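Local atomic coordinates of periplasmic solute binding protein (Pectobacterium atrosepticum, PDB entry 4RY1), a protein that probably binds a sugar in the periplasm and delivers it to an ABC-type transporter, as a member of the bacterial solute-binding protein 1 family. Residues Gln193-Ser198 against Gly401-Leu406; Asp220-Ser225 against Leu384-Gly389. All blocks are in the same frame, centred on the assembly; numbering follows the deposited sequence.

Contact 1: residues Gln193-Ser198 against Gly401-Leu406; sequences QSIAYS and GANRIL
The side chain of N403 lies against the backbone of S194 and I195. Its amide oxygen OD1 does most of the touching. I195 N donates a hydrogen bond to N403 OD1, with 2.7 Å between the two atoms. The bond is nearly straight, 175° at the hydrogen, and the donor lies in the carbonyl plane. The same OD1 also rests 3.3 Å from S194 CA. The other end of the amide is used as well. N403 ND2 donates to water 2, which in turn donates to I195 O. The amide group of N403 thus serves both backbone polar groups of I195, the N-H directly and the C=O through water. These bonds at both ends would fix the rotation of the amide.

A second water joins the two backbones. Water 1 donates to Q193 O at 2.7 Å and to N403 O at 2.9 Å.

I195 packs on the helix with its CG1 branch. With CG1 beside the backbone N of I195 (chi1 -67°), this branch comes within 3.8 Å of A402 CB. I195 CD1 carries on to L406 CD1, 4.0 Å away. The I195 and L406 side chains cross at about a right angle. L406 CD1 also reaches the backbone, 3.6 Å from S194 C, while L406 CB sits 3.5 Å from Q193 O.

Q193 and S194 form a G1 beta bulge opposite D189, in the two-stranded antiparallel sheet of 188-189 and 194-195. Q193 OE1 accepts from K407 NZ, one residue past L406. I195 also packs on V202 of helix 199-214, and this one side chain therefore touches both that helix and helix 391-409. L406 in turn touches L373 of helix 371-385.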
ATOM      1  N   GLN A 193     -17.658   8.531 -13.164  1.00 23.58           N
ATOM      2  CA  GLN A 193     -17.974   7.518 -12.138  1.00 25.90           C
ATOM      3  C   GLN A 193     -17.906   6.129 -12.732  1.00 22.67           C
ATOM      4  O   GLN A 193     -18.786   5.296 -12.520  1.00 26.55           O
ATOM      5  CB  GLN A 193     -19.338   7.789 -11.521  1.00 28.66           C
ATOM      6  CG  GLN A 193     -19.351   9.186 -10.951  1.00 28.33           C
ATOM      7  CD  GLN A 193     -20.633   9.630 -10.300  1.00 48.18           C
ATOM      8  OE1 GLN A 193     -21.652   8.934 -10.303  1.00 69.15           O
ATOM      9  NE2 GLN A 193     -20.589  10.829  -9.733  1.00 65.22           N
ATOM     10  N   SER A 194     -16.808   5.888 -13.445  0.50 20.57           N
ATOM     11  CA  SER A 194     -16.672   4.713 -14.295  0.50 21.04           C
ATOM     12  C   SER A 194     -15.237   4.278 -14.490  0.50 21.99           C
ATOM     13  O   SER A 194     -14.285   5.013 -14.200  0.50 22.79           O
ATOM     14  CB  SER A 194     -17.295   4.975 -15.685  0.50 22.80           C
ATOM     15  OG  SER A 194     -18.685   5.248 -15.602  0.50 27.68           O
ATOM     16  N   ILE A 195     -15.108   3.052 -14.979  1.00 22.53           N
ATOM     17  CA  ILE A 195     -13.840   2.559 -15.480  1.00 22.00           C
ATOM     18  C   ILE A 195     -13.467   3.399 -16.726  1.00 23.75           C
ATOM     19  O   ILE A 195     -14.299   3.652 -17.601  1.00 26.79           O
ATOM     20  CB  ILE A 195     -13.923   1.046 -15.809  1.00 22.35           C
ATOM     21  CG1 ILE A 195     -14.104   0.201 -14.539  1.00 19.74           C
ATOM     22  CG2 ILE A 195     -12.703   0.578 -16.592  1.00 23.04           C
ATOM     23  CD1 ILE A 195     -12.909   0.187 -13.602  1.00 22.27           C
ATOM     24  N   ALA A 196     -12.225   3.862 -16.763  1.00 21.64           N
ATOM     25  CA  ALA A 196     -11.703   4.680 -17.867  1.00 21.11           C
ATOM     26  C   ALA A 196     -11.260   3.845 -19.078  1.00 21.88           C
ATOM     27  O   ALA A 196     -11.233   4.329 -20.221  1.00 27.43           O
ATOM     28  CB  ALA A 196     -10.547   5.540 -17.391  1.00 21.80           C
ATOM     29  N   TYR A 197     -10.868   2.606 -18.815  1.00 23.17           N
ATOM     30  CA  TYR A 197     -10.503   1.671 -19.889  1.00 22.39           C
ATOM     31  C   TYR A 197     -11.722   1.371 -20.761  1.00 22.60           C
ATOM     32  O   TYR A 197     -12.835   1.204 -20.272  1.00 23.10           O
ATOM     33  CB  TYR A 197      -9.933   0.351 -19.336  1.00 20.90           C
ATOM     34  CG  TYR A 197      -8.662   0.432 -18.516  1.00 20.05           C
ATOM     35  CD1 TYR A 197      -7.823   1.529 -18.548  1.00 21.57           C
ATOM     36  CD2 TYR A 197      -8.297  -0.630 -17.709  1.00 21.63           C
ATOM     37  CE1 TYR A 197      -6.663   1.581 -17.778  1.00 19.64           C
ATOM     38  CE2 TYR A 197      -7.152  -0.589 -16.939  1.00 20.30           C
ATOM     39  CZ  TYR A 197      -6.334   0.511 -16.973  1.00 24.17           C
ATOM     40  OH  TYR A 197      -5.212   0.516 -16.188  1.00 20.03           O
ATOM     41  N   SER A 198     -11.494   1.334 -22.066  1.00 25.37           N
ATOM     42  CA  SER A 198     -12.488   0.816 -23.000  1.00 24.76           C
ATOM     43  C   SER A 198     -12.736  -0.677 -22.769  1.00 26.65           C
ATOM     44  O   SER A 198     -11.969  -1.359 -22.071  1.00 25.43           O
ATOM     45  CB  SER A 198     -11.989   0.998 -24.431  1.00 30.25           C
ATOM     46  OG  SER A 198     -10.839   0.187 -24.660  1.00 28.71           O
ATOM     47  N   GLY A 401     -19.904  -4.763 -13.886  1.00 25.83           N
ATOM     48  CA  GLY A 401     -20.054  -4.832 -12.424  1.00 25.01           C
ATOM     49  C   GLY A 401     -19.249  -3.739 -11.718  1.00 22.88           C
ATOM     50  O   GLY A 401     -19.702  -3.122 -10.735  1.00 20.73           O
ATOM     51  N   ALA A 402     -18.042  -3.513 -12.224  1.00 20.72           N
ATOM     52  CA  ALA A 402     -17.165  -2.454 -11.704  1.00 22.97           C
ATOM     53  C   ALA A 402     -17.856  -1.101 -11.845  1.00 23.76           C
ATOM     54  O   ALA A 402     -17.867  -0.288 -10.915  1.00 20.62           O
ATOM     55  CB  ALA A 402     -15.819  -2.449 -12.414  1.00 20.87           C
ATOM     56  N   ASN A 403     -18.480  -0.879 -13.000  1.00 22.37           N
ATOM     57  CA  ASN A 403     -19.167   0.398 -13.232  1.00 22.54           C
ATOM     58  C   ASN A 403     -20.362   0.596 -12.289  1.00 22.97           C
ATOM     59  O   ASN A 403     -20.577   1.705 -11.796  1.00 24.93           O
ATOM     60  CB  ASN A 403     -19.558   0.565 -14.695  1.00 24.04           C
ATOM     61  CG  ASN A 403     -18.388   1.009 -15.562  1.00 21.21           C
ATOM     62  OD1 ASN A 403     -17.385   1.533 -15.055  1.00 26.59           O
ATOM     63  ND2 ASN A 403     -18.506   0.816 -16.874  1.00 26.58           N
ATOM     64  N   ARG A 404     -21.111  -0.472 -12.012  1.00 23.12           N
ATOM     65  CA  ARG A 404     -22.172  -0.415 -10.981  1.00 28.15           C
ATOM     66  C   ARG A 404     -21.598  -0.033  -9.615  1.00 23.30           C
ATOM     67  O   ARG A 404     -22.154   0.800  -8.932  1.00 23.25           O
ATOM     68  CB  ARG A 404     -22.981  -1.721 -10.877  1.00 23.79           C
ATOM     69  CG  ARG A 404     -23.817  -2.029 -12.125  1.00 28.06           C
ATOM     70  CD  ARG A 404     -24.652  -3.297 -11.996  1.00 50.28           C
ATOM     71  NE  ARG A 404     -23.913  -4.556 -12.165  1.00 76.83           N
ATOM     72  CZ  ARG A 404     -23.552  -5.088 -13.333  1.00 53.82           C
ATOM     73  NH1 ARG A 404     -23.814  -4.468 -14.479  1.00 97.17           N
ATOM     74  NH2 ARG A 404     -22.904  -6.249 -13.357  1.00 40.22           N
ATOM     75  N   ILE A 405     -20.487  -0.653  -9.234  1.00 22.90           N
ATOM     76  CA  ILE A 405     -19.851  -0.363  -7.936  1.00 20.13           C
ATOM     77  C   ILE A 405     -19.436   1.105  -7.849  1.00 20.63           C
ATOM     78  O   ILE A 405     -19.701   1.783  -6.865  1.00 19.37           O
ATOM     79  CB  ILE A 405     -18.623  -1.263  -7.689  1.00 18.73           C
ATOM     80  CG1 ILE A 405     -19.068  -2.700  -7.436  1.00 20.24           C
ATOM     81  CG2 ILE A 405     -17.797  -0.753  -6.503  1.00 18.06           C
ATOM     82  CD1 ILE A 405     -17.999  -3.739  -7.680  1.00 21.63           C
ATOM     83  N   LEU A 406     -18.787   1.582  -8.906  1.00 18.20           N
ATOM     84  CA  LEU A 406     -18.281   2.961  -8.948  1.00 20.60           C
ATOM     85  C   LEU A 406     -19.373   4.021  -8.930  1.00 20.25           C
ATOM     86  O   LEU A 406     -19.190   5.092  -8.372  1.00 21.64           O
ATOM     87  CB  LEU A 406     -17.321   3.154 -10.125  1.00 19.37           C
ATOM     88  CG  LEU A 406     -16.017   2.337 -10.045  1.00 20.96           C
ATOM     89  CD1 LEU A 406     -15.204   2.566 -11.302  1.00 23.94           C
ATOM     90  CD2 LEU A 406     -15.135   2.659  -8.835  1.00 21.41           C
TER
HETATM   91  O   HOH W   1     -20.538   3.685 -13.848  1.00 36.35           O
HETATM   92  O   HOH W   2     -16.589   2.355 -18.554  1.00 28.25           O

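Contact 2: residues Asp220-Ser225 against Leu384-Gly389; sequences DQRYFS and LDYGNG
The C-terminal end of helix 371-385 meets the N-terminal end of the short helix 221-225. D385, in the last turn of the first, takes a hydrogen bond from Q221 N, in the first turn of the second. Q221 N is 2.8 Å from D385 OD2, which it meets on the anti side, 31° out of the carboxylate plane. OD2 also bonds to Y209 OH of helix 199-214.

R222 runs over Y386. Its CG lies 3.7 Å from the centroid of the Y386 ring, a CH-pi contact over the face. The chain stays extended from CG to NE. This carries R222 NE to D385 O, 3.1 Å away, in a bent hydrogen bond. Y386 CD2 lies over one face of the R222 guanidinium, toward its rim, and the two planes are 33° apart.

Each helix end has its own cap. D220 is the N-cap of 221-225, and its OD1 accepts from Y223 N at 2.9 Å. Helix 371-385 ends in a Schellman motif, with G387 at C-prime with positive phi. Water 3 links the two ends, donating to D220 OD2 and D385 O. S225 OG donates to Q221 O and, at the ring edge, is 3.0 Å from Y386 OH.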
ATOM      1  N   ASP A 220      -1.239 -19.418 -10.130  1.00 15.78           N
ATOM      2  CA  ASP A 220      -2.653 -19.124 -10.326  1.00 16.11           C
ATOM      3  C   ASP A 220      -3.430 -19.135  -9.016  1.00 14.92           C
ATOM      4  O   ASP A 220      -2.867 -19.358  -7.941  1.00 16.01           O
ATOM      5  CB  ASP A 220      -3.251 -20.050 -11.401  1.00 16.57           C
ATOM      6  CG  ASP A 220      -3.437 -21.476 -10.937  1.00 18.48           C
ATOM      7  OD1 ASP A 220      -3.200 -21.787  -9.755  1.00 18.50           O
ATOM      8  OD2 ASP A 220      -3.815 -22.299 -11.789  1.00 23.38           O
ATOM      9  N   GLN A 221      -4.726 -18.885  -9.101  1.00 14.73           N
ATOM     10  CA  GLN A 221      -5.530 -18.784  -7.885  1.00 14.82           C
ATOM     11  C   GLN A 221      -5.820 -20.156  -7.252  1.00 16.95           C
ATOM     12  O   GLN A 221      -6.127 -20.230  -6.053  1.00 17.50           O
ATOM     13  CB  GLN A 221      -6.813 -18.004  -8.113  1.00 14.33           C
ATOM     14  CG  GLN A 221      -6.547 -16.535  -8.363  1.00 16.13           C
ATOM     15  CD  GLN A 221      -6.278 -15.831  -7.060  1.00 16.57           C
ATOM     16  OE1 GLN A 221      -7.187 -15.691  -6.242  1.00 17.19           O
ATOM     17  NE2 GLN A 221      -5.040 -15.410  -6.840  1.00 15.80           N
ATOM     18  N   ARG A 222      -5.728 -21.228  -8.041  1.00 15.84           N
ATOM     19  CA  ARG A 222      -5.813 -22.591  -7.491  1.00 16.02           C
ATOM     20  C   ARG A 222      -4.641 -22.848  -6.528  1.00 14.55           C
ATOM     21  O   ARG A 222      -4.820 -23.366  -5.418  1.00 16.15           O
ATOM     22  CB  ARG A 222      -5.806 -23.646  -8.593  1.00 17.41           C
ATOM     23  CG  ARG A 222      -7.013 -23.610  -9.529  1.00 19.02           C
ATOM     24  CD  ARG A 222      -6.872 -24.705 -10.562  1.00 20.01           C
ATOM     25  NE  ARG A 222      -8.030 -24.925 -11.416  1.00 23.09           N
ATOM     26  CZ  ARG A 222      -9.050 -25.741 -11.145  1.00 22.53           C
ATOM     27  NH1 ARG A 222      -9.143 -26.393  -9.987  1.00 22.95           N
ATOM     28  NH2 ARG A 222     -10.016 -25.869 -12.040  1.00 28.17           N
ATOM     29  N   TYR A 223      -3.462 -22.417  -6.944  1.00 14.45           N
ATOM     30  CA  TYR A 223      -2.254 -22.540  -6.112  1.00 15.04           C
ATOM     31  C   TYR A 223      -2.475 -21.802  -4.787  1.00 15.12           C
ATOM     32  O   TYR A 223      -2.279 -22.349  -3.713  1.00 15.87           O
ATOM     33  CB  TYR A 223      -1.042 -21.987  -6.851  1.00 15.52           C
ATOM     34  CG  TYR A 223       0.241 -21.895  -6.082  1.00 15.28           C
ATOM     35  CD1 TYR A 223       0.452 -20.848  -5.189  1.00 15.30           C
ATOM     36  CD2 TYR A 223       1.270 -22.785  -6.291  1.00 14.91           C
ATOM     37  CE1 TYR A 223       1.655 -20.706  -4.509  1.00 14.57           C
ATOM     38  CE2 TYR A 223       2.476 -22.658  -5.614  1.00 15.08           C
ATOM     39  CZ  TYR A 223       2.667 -21.615  -4.711  1.00 15.77           C
ATOM     40  OH  TYR A 223       3.865 -21.447  -4.034  1.00 17.60           O
ATOM     41  N   PHE A 224      -2.874 -20.542  -4.864  1.00 15.24           N
ATOM     42  CA  PHE A 224      -3.011 -19.755  -3.631  1.00 15.27           C
ATOM     43  C   PHE A 224      -4.135 -20.287  -2.741  1.00 16.72           C
ATOM     44  O   PHE A 224      -4.002 -20.315  -1.512  1.00 18.88           O
ATOM     45  CB  PHE A 224      -3.097 -18.256  -3.911  1.00 15.90           C
ATOM     46  CG  PHE A 224      -1.774 -17.702  -4.344  1.00 15.05           C
ATOM     47  CD1 PHE A 224      -0.739 -17.574  -3.424  1.00 15.98           C
ATOM     48  CD2 PHE A 224      -1.526 -17.408  -5.679  1.00 15.57           C
ATOM     49  CE1 PHE A 224       0.513 -17.133  -3.828  1.00 16.43           C
ATOM     50  CE2 PHE A 224      -0.283 -16.942  -6.079  1.00 15.60           C
ATOM     51  CZ  PHE A 224       0.744 -16.835  -5.161  1.00 16.43           C
ATOM     52  N   SER A 225      -5.209 -20.768  -3.356  1.00 17.34           N
ATOM     53  CA  SER A 225      -6.317 -21.325  -2.592  1.00 19.04           C
ATOM     54  C   SER A 225      -5.899 -22.527  -1.776  1.00 18.45           C
ATOM     55  O   SER A 225      -6.486 -22.776  -0.719  1.00 19.76           O
ATOM     56  CB  SER A 225      -7.470 -21.690  -3.502  1.00 21.54           C
ATOM     57  OG  SER A 225      -8.055 -20.515  -4.056  1.00 25.09           O
ATOM     58  N   LEU A 384     -11.521 -17.310 -14.209  1.00 20.00           N
ATOM     59  CA  LEU A 384     -10.548 -17.684 -15.241  1.00 22.27           C
ATOM     60  C   LEU A 384      -9.735 -18.908 -14.855  1.00 20.62           C
ATOM     61  O   LEU A 384      -9.670 -19.881 -15.599  1.00 25.72           O
ATOM     62  CB  LEU A 384      -9.598 -16.544 -15.605  1.00 21.67           C
ATOM     63  CG  LEU A 384     -10.195 -15.351 -16.339  1.00 24.41           C
ATOM     64  CD1 LEU A 384      -9.136 -14.273 -16.488  1.00 26.97           C
ATOM     65  CD2 LEU A 384     -10.730 -15.782 -17.696  1.00 28.13           C
ATOM     66  N   ASP A 385      -9.117 -18.842 -13.688  1.00 20.05           N
ATOM     67  CA  ASP A 385      -8.164 -19.865 -13.248  1.00 19.83           C
ATOM     68  C   ASP A 385      -8.761 -21.233 -12.915  1.00 21.81           C
ATOM     69  O   ASP A 385      -8.056 -22.246 -12.976  1.00 22.57           O
ATOM     70  CB  ASP A 385      -7.396 -19.360 -12.035  1.00 17.96           C
ATOM     71  CG  ASP A 385      -6.394 -18.269 -12.372  1.00 18.48           C
ATOM     72  OD1 ASP A 385      -6.198 -17.943 -13.560  1.00 22.29           O
ATOM     73  OD2 ASP A 385      -5.809 -17.723 -11.414  1.00 18.17           O
ATOM     74  N   TYR A 386     -10.041 -21.247 -12.549  1.00 20.47           N
ATOM     75  CA  TYR A 386     -10.793 -22.495 -12.305  1.00 30.10           C
ATOM     76  C   TYR A 386     -11.531 -23.014 -13.566  1.00 53.44           C
ATOM     77  O   TYR A 386     -12.285 -23.984 -13.493  1.00 88.92           O
ATOM     78  CB  TYR A 386     -11.752 -22.316 -11.116  1.00 39.05           C
ATOM     79  CG  TYR A 386     -11.048 -22.381  -9.758  1.00 26.00           C
ATOM     80  CD1 TYR A 386     -10.346 -21.275  -9.252  1.00 25.39           C
ATOM     81  CD2 TYR A 386     -11.075 -23.536  -8.985  1.00 68.29           C
ATOM     82  CE1 TYR A 386      -9.706 -21.324  -8.034  1.00 62.76           C
ATOM     83  CE2 TYR A 386     -10.436 -23.586  -7.759  1.00 49.47           C
ATOM     84  CZ  TYR A 386      -9.752 -22.477  -7.296  1.00 66.76           C
ATOM     85  OH  TYR A 386      -9.108 -22.505  -6.091  1.00 37.92           O
ATOM     86  N   GLY A 387     -11.280 -22.380 -14.713  1.00 31.19           N
ATOM     87  CA  GLY A 387     -11.889 -22.774 -16.006  1.00 81.98           C
ATOM     88  C   GLY A 387     -13.380 -22.558 -16.126  1.00 81.98           C
ATOM     89  O   GLY A 387     -14.062 -23.284 -16.838  1.00 46.08           O
ATOM     90  N   ASN A 388     -13.880 -21.551 -15.442  1.00 44.03           N
ATOM     91  CA  ASN A 388     -15.299 -21.258 -15.433  1.00 84.29           C
ATOM     92  C   ASN A 388     -15.670 -20.081 -16.320  1.00 80.45           C
ATOM     93  O   ASN A 388     -16.815 -19.626 -16.298  1.00 53.45           O
ATOM     94  CB  ASN A 388     -15.769 -21.060 -14.001  1.00120.73           C
ATOM     95  CG  ASN A 388     -15.543 -22.296 -13.158  1.00128.26           C
ATOM     96  OD1 ASN A 388     -15.715 -23.422 -13.632  1.00 89.34           O
ATOM     97  ND2 ASN A 388     -15.152 -22.099 -11.906  1.00 65.08           N
ATOM     98  N   GLY A 389     -14.715 -19.617 -17.124  1.00 43.47           N
ATOM     99  CA  GLY A 389     -14.982 -18.516 -18.062  1.00 37.91           C
ATOM    100  C   GLY A 389     -13.852 -18.195 -19.019  1.00 32.84           C
ATOM    101  O   GLY A 389     -12.688 -18.478 -18.749  1.00 40.92           O
TER
HETATM  102  O   HOH W   3      -5.441 -22.343 -13.868  1.00 33.72           O
HETATM  103  O   HOH W   4      -8.743 -24.852 -14.591  1.00 35.60           O

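In the fold
Helix 371-385 and helix 391-409 follow each other in the chain and tie the two contacts together. Contact 2 uses the end of the first and the turn after it. Contact 1 uses the second. In sequence, both segments of contact 2 lie between those of contact 1. The contact centres are about 24 Å apart and their nearest atoms about 14 Å. Helix 199-214, between 193-198 and 220-225 in the chain, touches both contacts. Contact 1 is partly buried and contact 2 is at the surface, their centres about 22 and 25 Å from that of the chain. The family is consistent with the two-lobed fold of periplasmic binding proteins. Neither contact includes a ligand.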